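Decapping nuclease RAI1 (Candida albicans, PDB 5BUD) removes the NAD cap from the 5' end of RNAs in a reaction that depends on divalent metal ions, and binds and stimulates the exoribonuclease RAT1. Local coordinates at residues I214-L219 with V332-N337; V125-G130 with K347-K352; D119-Y124 with L351-V356. One frame throughout, in Å; residues are numbered along the deposited sequence.

Contact 1 (I214-L219 with V332-N337)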
# COMPACT_ATOMS: atom_id res chain seq x y z
N ILE A 214 -10.92 -2.93 -13.18
CA ILE A 214 -11.02 -4.38 -13.37
C ILE A 214 -12.46 -4.68 -13.71
O ILE A 214 -13.37 -4.07 -13.12
CB ILE A 214 -10.53 -5.19 -12.15
CG1 ILE A 214 -10.65 -6.69 -12.42
CG2 ILE A 214 -11.28 -4.79 -10.88
CD1 ILE A 214 -9.86 -7.51 -11.43
N GLY A 215 -12.67 -5.54 -14.70
CA GLY A 215 -14.01 -5.75 -15.26
C GLY A 215 -14.52 -4.41 -15.78
O GLY A 215 -13.81 -3.70 -16.48
N ASN A 216 -15.73 -4.03 -15.40
CA ASN A 216 -16.26 -2.74 -15.81
C ASN A 216 -16.24 -1.73 -14.66
O ASN A 216 -16.95 -0.73 -14.73
CB ASN A 216 -17.68 -2.90 -16.37
CG ASN A 216 -18.62 -3.58 -15.39
OD1 ASN A 216 -18.66 -3.24 -14.20
ND2 ASN A 216 -19.39 -4.56 -15.88
N VAL A 217 -15.44 -1.96 -13.62
CA VAL A 217 -15.38 -1.03 -12.49
C VAL A 217 -14.14 -0.14 -12.56
O VAL A 217 -13.07 -0.61 -12.92
CB VAL A 217 -15.41 -1.77 -11.14
CG1 VAL A 217 -15.37 -0.78 -9.97
CG2 VAL A 217 -16.66 -2.62 -11.05
N LYS A 218 -14.28 1.14 -12.23
CA LYS A 218 -13.15 2.06 -12.19
C LYS A 218 -12.75 2.37 -10.75
O LYS A 218 -13.62 2.64 -9.90
CB LYS A 218 -13.50 3.37 -12.92
CG LYS A 218 -13.62 3.22 -14.44
CD LYS A 218 -12.50 2.36 -15.03
CE LYS A 218 -12.61 2.18 -16.55
NZ LYS A 218 -13.47 1.00 -16.87
N LEU A 219 -11.45 2.33 -10.49
CA LEU A 219 -10.92 2.63 -9.16
C LEU A 219 -9.81 3.64 -9.21
O LEU A 219 -8.96 3.56 -10.08
CB LEU A 219 -10.37 1.39 -8.48
CG LEU A 219 -11.38 0.26 -8.29
CD1 LEU A 219 -11.15 -0.76 -9.38
CD2 LEU A 219 -11.20 -0.36 -6.90
N VAL A 332 -15.38 -9.06 -5.68
CA VAL A 332 -15.61 -8.10 -4.60
C VAL A 332 -15.99 -6.73 -5.17
O VAL A 332 -17.00 -6.17 -4.77
CB VAL A 332 -14.39 -7.94 -3.67
CG1 VAL A 332 -14.57 -6.75 -2.72
CG2 VAL A 332 -14.16 -9.20 -2.88
N VAL A 333 -15.17 -6.16 -6.06
CA VAL A 333 -15.38 -4.76 -6.49
C VAL A 333 -16.64 -4.61 -7.36
O VAL A 333 -17.35 -3.60 -7.25
CB VAL A 333 -14.16 -4.15 -7.21
CG1 VAL A 333 -12.97 -4.15 -6.25
CG2 VAL A 333 -13.87 -4.88 -8.51
N ASP A 334 -16.92 -5.60 -8.20
CA ASP A 334 -18.21 -5.64 -8.88
C ASP A 334 -19.40 -5.69 -7.89
O ASP A 334 -20.40 -5.02 -8.11
CB ASP A 334 -18.29 -6.80 -9.86
CG ASP A 334 -19.55 -6.74 -10.70
OD1 ASP A 334 -19.61 -5.92 -11.65
OD2 ASP A 334 -20.49 -7.48 -10.38
N TRP A 335 -19.27 -6.45 -6.82
CA TRP A 335 -20.33 -6.55 -5.80
C TRP A 335 -20.52 -5.19 -5.13
O TRP A 335 -21.65 -4.66 -5.10
CB TRP A 335 -19.96 -7.65 -4.79
CG TRP A 335 -20.88 -7.87 -3.63
CD1 TRP A 335 -22.16 -8.40 -3.66
CD2 TRP A 335 -20.58 -7.64 -2.26
NE1 TRP A 335 -22.65 -8.49 -2.38
CE2 TRP A 335 -21.70 -8.02 -1.50
CE3 TRP A 335 -19.45 -7.14 -1.59
CZ2 TRP A 335 -21.74 -7.92 -0.11
CZ3 TRP A 335 -19.50 -7.03 -0.19
CH2 TRP A 335 -20.64 -7.42 0.53
N LEU A 336 -19.44 -4.56 -4.70
CA LEU A 336 -19.54 -3.21 -4.15
C LEU A 336 -20.19 -2.22 -5.15
O LEU A 336 -20.99 -1.37 -4.76
CB LEU A 336 -18.18 -2.67 -3.74
CG LEU A 336 -17.48 -3.37 -2.59
CD1 LEU A 336 -16.04 -2.87 -2.49
CD2 LEU A 336 -18.24 -3.15 -1.29
N ASN A 337 -19.84 -2.36 -6.42
CA ASN A 337 -20.28 -1.43 -7.45
C ASN A 337 -21.74 -1.57 -7.86
O ASN A 337 -22.30 -0.65 -8.44
CB ASN A 337 -19.40 -1.56 -8.71
CG ASN A 337 -19.55 -0.38 -9.65
OD1 ASN A 337 -19.45 0.78 -9.25
ND2 ASN A 337 -19.84 -0.68 -10.91
O HOH W 1 -17.05 -5.65 -12.96
O HOH W 2 -19.89 -3.11 -11.54
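Val333, on helix 322-339, packs against Ile214, Val217 and Leu219. Its CB points toward the hairpin and splits into two branches. CG2, set between the backbone N and the carbonyl carbon (chi1 of CG1 -60°), reaches Ile214 CG2 at 3.5 Å, the two side chains meeting at about a right angle, and also lies 4.4 Å from Val217 CB. CG1, beside the backbone N, approaches Leu219 CD2 at 4.2 Å. Tyr329, one turn earlier on the same helix, covers Ile214 and Leu219 as well. The hairpin is closed by a type II' beta turn from Ile214 to Val217, with Gly215 at a positive phi, and it joins strands 205-214 and 217-228 of the nuclease fold; the helical segment 332-337 passes nearly perpendicular to strand segment 217-219, at 98°. One turn further along the helix, the side chains of Val217 and Asn337 slide past each other in opposite directions, Val217 CG2 lying 3.7 Å from Asn337 ND2, while Asn337 OD1 bonds to Lys342. Water links the polar side chains. One molecule donates to Asn216 OD1 and to Asp334 OD1. A second accepts from Asn216 N and lies 2.9 Å from Asp334 OD1. The planes of the Asn216 amide and the Asp334 carboxylate are 53° apart.

Contact 2 (V125-G130 with K347-K352); sequences VVPFDG and KSYRLK
With CG placed opposite its carbonyl carbon (chi1 -49°), the ring of Tyr349 leans obliquely toward Pro127, CE2 nearest. Val125, whose CG1 is opposite the backbone N (chi1 -175°), has CG2 beside that N, from where it faces Leu351 CB at 4.1 Å. Pro127 CG lies in the plane of the Tyr349 ring, 4.0 Å from CE2, so the proline meets the ring at its edge, the two side chains roughly at right angles. Val125 O is also near this edge, close to CD2. The backbones pair here through a hydrogen-bonded antiparallel couple: Val125 N gives a bond of 2.7 Å to Tyr349 O, and Tyr349 N returns one of 2.9 Å to Val125 O. Val125 and Tyr349 thus share one face of the sheet, with Leu132 of strand 131-136 touching both Val125 and Pro127. On the other side, Ser348 OG packs against Val126 CG2 at 3.7 Å, while its polar partner is Asn370; helix 367-377 covers both residues through Leu373 and Arg374. From Pro127 and Lys347 on the strands part: Pro127 CD comes to 3.4 Å from Lys347 O, and the proline has no N-H to offer that carbonyl. Arg374 NH2 of helix 367-377 bonds to it instead, and to Pro127 O as well. Such splaying, with segment directions 138° apart, marks the diverging end of an antiparallel strand pair in a twisted sheet.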
# COMPACT_ATOMS: atom_id res chain seq x y z
N VAL A 125 -17.50 2.37 4.05
CA VAL A 125 -17.88 2.79 2.70
C VAL A 125 -18.89 3.96 2.77
O VAL A 125 -19.98 3.82 3.36
CB VAL A 125 -18.56 1.65 1.95
CG1 VAL A 125 -18.85 2.04 0.53
CG2 VAL A 125 -17.70 0.40 2.00
N VAL A 126 -18.55 5.06 2.11
CA VAL A 126 -19.33 6.28 2.19
C VAL A 126 -19.64 6.72 0.76
O VAL A 126 -18.75 7.14 0.04
CB VAL A 126 -18.59 7.39 2.96
CG1 VAL A 126 -19.40 8.68 2.98
CG2 VAL A 126 -18.26 6.94 4.38
N PRO A 127 -20.91 6.59 0.33
CA PRO A 127 -21.29 7.08 -0.99
C PRO A 127 -21.42 8.60 -1.00
O PRO A 127 -22.04 9.19 -0.08
CB PRO A 127 -22.65 6.44 -1.24
CG PRO A 127 -22.83 5.41 -0.18
CD PRO A 127 -22.02 5.86 0.98
N PHE A 128 -20.87 9.22 -2.05
CA PHE A 128 -20.94 10.68 -2.18
C PHE A 128 -20.65 11.11 -3.61
O PHE A 128 -19.67 10.68 -4.21
CB PHE A 128 -19.98 11.38 -1.20
CG PHE A 128 -19.97 12.88 -1.35
CD1 PHE A 128 -18.91 13.52 -1.98
CD2 PHE A 128 -21.06 13.63 -0.95
CE1 PHE A 128 -18.92 14.89 -2.16
CE2 PHE A 128 -21.08 15.00 -1.14
CZ PHE A 128 -20.01 15.63 -1.75
N ASP A 129 -21.53 11.96 -4.14
CA ASP A 129 -21.39 12.49 -5.48
C ASP A 129 -21.19 11.42 -6.54
O ASP A 129 -20.39 11.59 -7.44
CB ASP A 129 -20.22 13.48 -5.52
CG ASP A 129 -20.26 14.36 -6.76
OD1 ASP A 129 -21.36 14.51 -7.32
OD2 ASP A 129 -19.19 14.88 -7.16
N GLY A 130 -21.88 10.31 -6.39
CA GLY A 130 -21.88 9.24 -7.39
C GLY A 130 -20.70 8.30 -7.27
O GLY A 130 -20.46 7.50 -8.17
N LYS A 347 -26.66 7.55 4.13
CA LYS A 347 -26.02 6.58 5.01
C LYS A 347 -24.64 6.14 4.56
O LYS A 347 -24.14 6.58 3.52
CB LYS A 347 -26.93 5.39 5.24
CG LYS A 347 -27.63 4.83 4.02
CD LYS A 347 -28.97 4.31 4.51
CE LYS A 347 -29.51 3.17 3.67
NZ LYS A 347 -30.94 2.95 4.05
N SER A 348 -24.03 5.33 5.42
CA SER A 348 -22.69 4.76 5.22
C SER A 348 -22.74 3.30 5.67
O SER A 348 -23.70 2.88 6.36
CB SER A 348 -21.71 5.50 6.11
OG SER A 348 -21.65 6.86 5.80
N TYR A 349 -21.68 2.56 5.32
CA TYR A 349 -21.60 1.13 5.55
C TYR A 349 -20.25 0.66 6.13
O TYR A 349 -19.20 1.23 5.83
CB TYR A 349 -21.85 0.37 4.25
CG TYR A 349 -23.08 0.85 3.55
CD1 TYR A 349 -24.31 0.21 3.71
CD2 TYR A 349 -23.02 1.97 2.75
CE1 TYR A 349 -25.46 0.69 3.07
CE2 TYR A 349 -24.15 2.46 2.11
CZ TYR A 349 -25.36 1.82 2.27
OH TYR A 349 -26.45 2.33 1.60
N ARG A 350 -20.33 -0.41 6.92
CA ARG A 350 -19.17 -1.17 7.35
C ARG A 350 -19.02 -2.30 6.36
O ARG A 350 -19.97 -3.01 6.09
CB ARG A 350 -19.42 -1.83 8.70
CG ARG A 350 -19.34 -0.91 9.89
CD ARG A 350 -19.08 -1.73 11.15
NE ARG A 350 -18.11 -1.04 11.97
CZ ARG A 350 -18.35 0.09 12.64
NH1 ARG A 350 -19.55 0.67 12.61
NH2 ARG A 350 -17.37 0.64 13.34
N LEU A 351 -17.82 -2.45 5.82
CA LEU A 351 -17.47 -3.61 5.02
C LEU A 351 -16.50 -4.41 5.88
O LEU A 351 -15.47 -3.89 6.28
CB LEU A 351 -16.80 -3.17 3.71
CG LEU A 351 -16.25 -4.23 2.76
CD1 LEU A 351 -17.29 -5.25 2.36
CD2 LEU A 351 -15.69 -3.56 1.51
N LYS A 352 -16.84 -5.65 6.18
CA LYS A 352 -16.09 -6.42 7.17
C LYS A 352 -15.81 -7.82 6.65
O LYS A 352 -16.72 -8.52 6.21
CB LYS A 352 -16.89 -6.48 8.48
CG LYS A 352 -16.35 -7.44 9.54
CD LYS A 352 -17.27 -7.49 10.76
CE LYS A 352 -16.56 -8.04 11.99
NZ LYS A 352 -15.73 -7.02 12.68

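Contact 3 (D119-Y124 with L351-V356)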
# COMPACT_ATOMS: atom_id res chain seq x y z
N ASP A 119 -6.51 -13.02 8.60
CA ASP A 119 -6.40 -11.56 8.82
C ASP A 119 -7.76 -10.83 8.66
O ASP A 119 -8.38 -10.90 7.60
CB ASP A 119 -5.41 -10.93 7.82
CG ASP A 119 -3.97 -11.38 8.04
OD1 ASP A 119 -3.59 -11.69 9.18
OD2 ASP A 119 -3.22 -11.42 7.05
N PRO A 120 -8.19 -10.08 9.71
CA PRO A 120 -9.43 -9.32 9.66
C PRO A 120 -9.36 -8.13 8.69
O PRO A 120 -8.28 -7.61 8.43
CB PRO A 120 -9.54 -8.77 11.10
CG PRO A 120 -8.13 -8.57 11.51
CD PRO A 120 -7.43 -9.78 10.94
N ILE A 121 -10.51 -7.73 8.17
CA ILE A 121 -10.67 -6.48 7.39
C ILE A 121 -11.89 -5.75 7.93
O ILE A 121 -12.97 -6.33 8.03
CB ILE A 121 -10.89 -6.73 5.88
CG1 ILE A 121 -9.75 -7.57 5.31
CG2 ILE A 121 -11.00 -5.42 5.10
CD1 ILE A 121 -9.87 -7.84 3.82
N ASP A 122 -11.71 -4.48 8.28
CA ASP A 122 -12.81 -3.63 8.73
C ASP A 122 -12.65 -2.24 8.08
O ASP A 122 -11.72 -1.47 8.41
CB ASP A 122 -12.87 -3.50 10.27
CG ASP A 122 -13.32 -4.80 10.97
OD1 ASP A 122 -14.53 -4.96 11.23
OD2 ASP A 122 -12.46 -5.67 11.26
N LEU A 123 -13.59 -1.94 7.18
CA LEU A 123 -13.58 -0.70 6.39
C LEU A 123 -14.92 0.04 6.53
O LEU A 123 -15.91 -0.54 6.98
CB LEU A 123 -13.37 -1.02 4.92
CG LEU A 123 -12.22 -2.00 4.64
CD1 LEU A 123 -12.25 -2.47 3.19
CD2 LEU A 123 -10.90 -1.35 5.03
N TYR A 124 -14.92 1.30 6.13
CA TYR A 124 -16.11 2.11 6.03
C TYR A 124 -16.27 2.49 4.57
O TYR A 124 -15.29 2.82 3.91
CB TYR A 124 -15.94 3.37 6.91
CG TYR A 124 -16.09 3.15 8.39
CD1 TYR A 124 -17.26 2.60 8.94
CD2 TYR A 124 -15.08 3.54 9.27
CE1 TYR A 124 -17.39 2.44 10.32
CE2 TYR A 124 -15.21 3.39 10.63
CZ TYR A 124 -16.35 2.86 11.16
OH TYR A 124 -16.40 2.73 12.52
N LEU A 351 -17.82 -2.45 5.82
CA LEU A 351 -17.47 -3.61 5.02
C LEU A 351 -16.50 -4.41 5.88
O LEU A 351 -15.47 -3.89 6.28
CB LEU A 351 -16.80 -3.17 3.71
CG LEU A 351 -16.25 -4.23 2.76
CD1 LEU A 351 -17.29 -5.25 2.36
CD2 LEU A 351 -15.69 -3.56 1.51
N LYS A 352 -16.84 -5.65 6.18
CA LYS A 352 -16.09 -6.42 7.17
C LYS A 352 -15.81 -7.82 6.65
O LYS A 352 -16.72 -8.52 6.21
CB LYS A 352 -16.89 -6.48 8.48
CG LYS A 352 -16.35 -7.44 9.54
CD LYS A 352 -17.27 -7.49 10.76
CE LYS A 352 -16.56 -8.04 11.99
NZ LYS A 352 -15.73 -7.02 12.68
N TYR A 353 -14.54 -8.23 6.71
CA TYR A 353 -14.18 -9.63 6.60
C TYR A 353 -13.92 -10.14 8.02
O TYR A 353 -13.05 -9.61 8.72
CB TYR A 353 -12.94 -9.85 5.75
CG TYR A 353 -12.46 -11.26 5.84
CD1 TYR A 353 -13.26 -12.31 5.43
CD2 TYR A 353 -11.21 -11.55 6.35
CE1 TYR A 353 -12.83 -13.63 5.53
CE2 TYR A 353 -10.77 -12.85 6.45
CZ TYR A 353 -11.58 -13.89 6.04
OH TYR A 353 -11.15 -15.18 6.16
N ASP A 354 -14.71 -11.14 8.42
CA ASP A 354 -14.68 -11.75 9.76
C ASP A 354 -14.11 -13.17 9.60
O ASP A 354 -14.80 -14.05 9.07
CB ASP A 354 -16.10 -11.83 10.34
CG ASP A 354 -16.13 -12.35 11.79
OD1 ASP A 354 -15.22 -13.09 12.21
OD2 ASP A 354 -17.08 -11.98 12.53
N PRO A 355 -12.84 -13.39 10.02
CA PRO A 355 -12.23 -14.71 9.87
C PRO A 355 -12.82 -15.81 10.76
O PRO A 355 -12.63 -16.98 10.45
CB PRO A 355 -10.77 -14.50 10.29
CG PRO A 355 -10.59 -13.04 10.53
CD PRO A 355 -11.94 -12.42 10.66
N VAL A 356 -13.46 -15.47 11.87
CA VAL A 356 -13.99 -16.54 12.74
C VAL A 356 -15.31 -17.02 12.15
O VAL A 356 -15.51 -18.23 12.01
CB VAL A 356 -14.10 -16.16 14.25
CG1 VAL A 356 -12.90 -15.33 14.70
CG2 VAL A 356 -15.39 -15.44 14.58
O HOH W 3 -13.23 -8.04 11.23
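This is an antiparallel beta pairing between strands 121-124 and 351-354, which run almost exactly opposed (174°) within the sheet region where strand 349-354 lies between 121-128 and 359-364. Ile121 with Tyr353 and Leu123 with Leu351 are hydrogen-bonded pairs, and Asp122 with Lys352 is the non-hydrogen-bonded pair between them. Ile121 N bonds to Tyr353 O at 3.2 Å, and Leu351 N to Leu123 O. On the face of Ile121, Leu123, Leu351 and Tyr353, the side chains of Leu123 and Leu351 lie side by side, CD1 of the first 4.0 Å from CD2 of the second, and Ile121 CB abuts Tyr353 CB at 3.7 Å. Helix 104-112 packs on Ile121 through Lys109 and on Leu123 through Ile106. With CG of Tyr353 opposite its backbone N (chi1 171°), the ring extends beside the entering chain, so that Asp119 O sits in its plane at the edge, 3.2 Å from CD2; the hydroxyl bonds to Leu117 O. At the strand ends Pro355 CG packs over Pro120 N at 3.9 Å, and Asp354 OD1 accepts from Val356 N in an Asx turn. On the other face Lys352, bent at its last torsion (chi4 81°), brings NZ to the syn lone pair of Asp122 OD1, a salt bridge of 2.8 Å. A water accepts from NZ and donates to Tyr353 O. Because Arg144 of helix 138-155 also pairs with Asp122 OD2, the carboxylate is held between two cations, which would probably favour its ionised form.

In the fold
Contacts 2 and 3 are successive parts of one antiparallel pairing between strands 121-128 and 349-354, their centres about 15 Å apart and Leu351 and Lys352 common to both. Contact 1 uses helix 322-339, which precedes strand 349-354 in the chain, and lies about 15 Å from contact 2 and about 19 Å from contact 3, centre to centre. Leu351 also packs on the helix of contact 1, its CD2 on Leu336 CD2 and its CD1 on Trp335 CZ3, both at 3.8 Å. The bound RNA comes within about 9 Å of contact 3 and about 19 Å of the others, nearest atoms. Further along strand 217-228 from contact 1, Glu224 and Asp226 bind manganese.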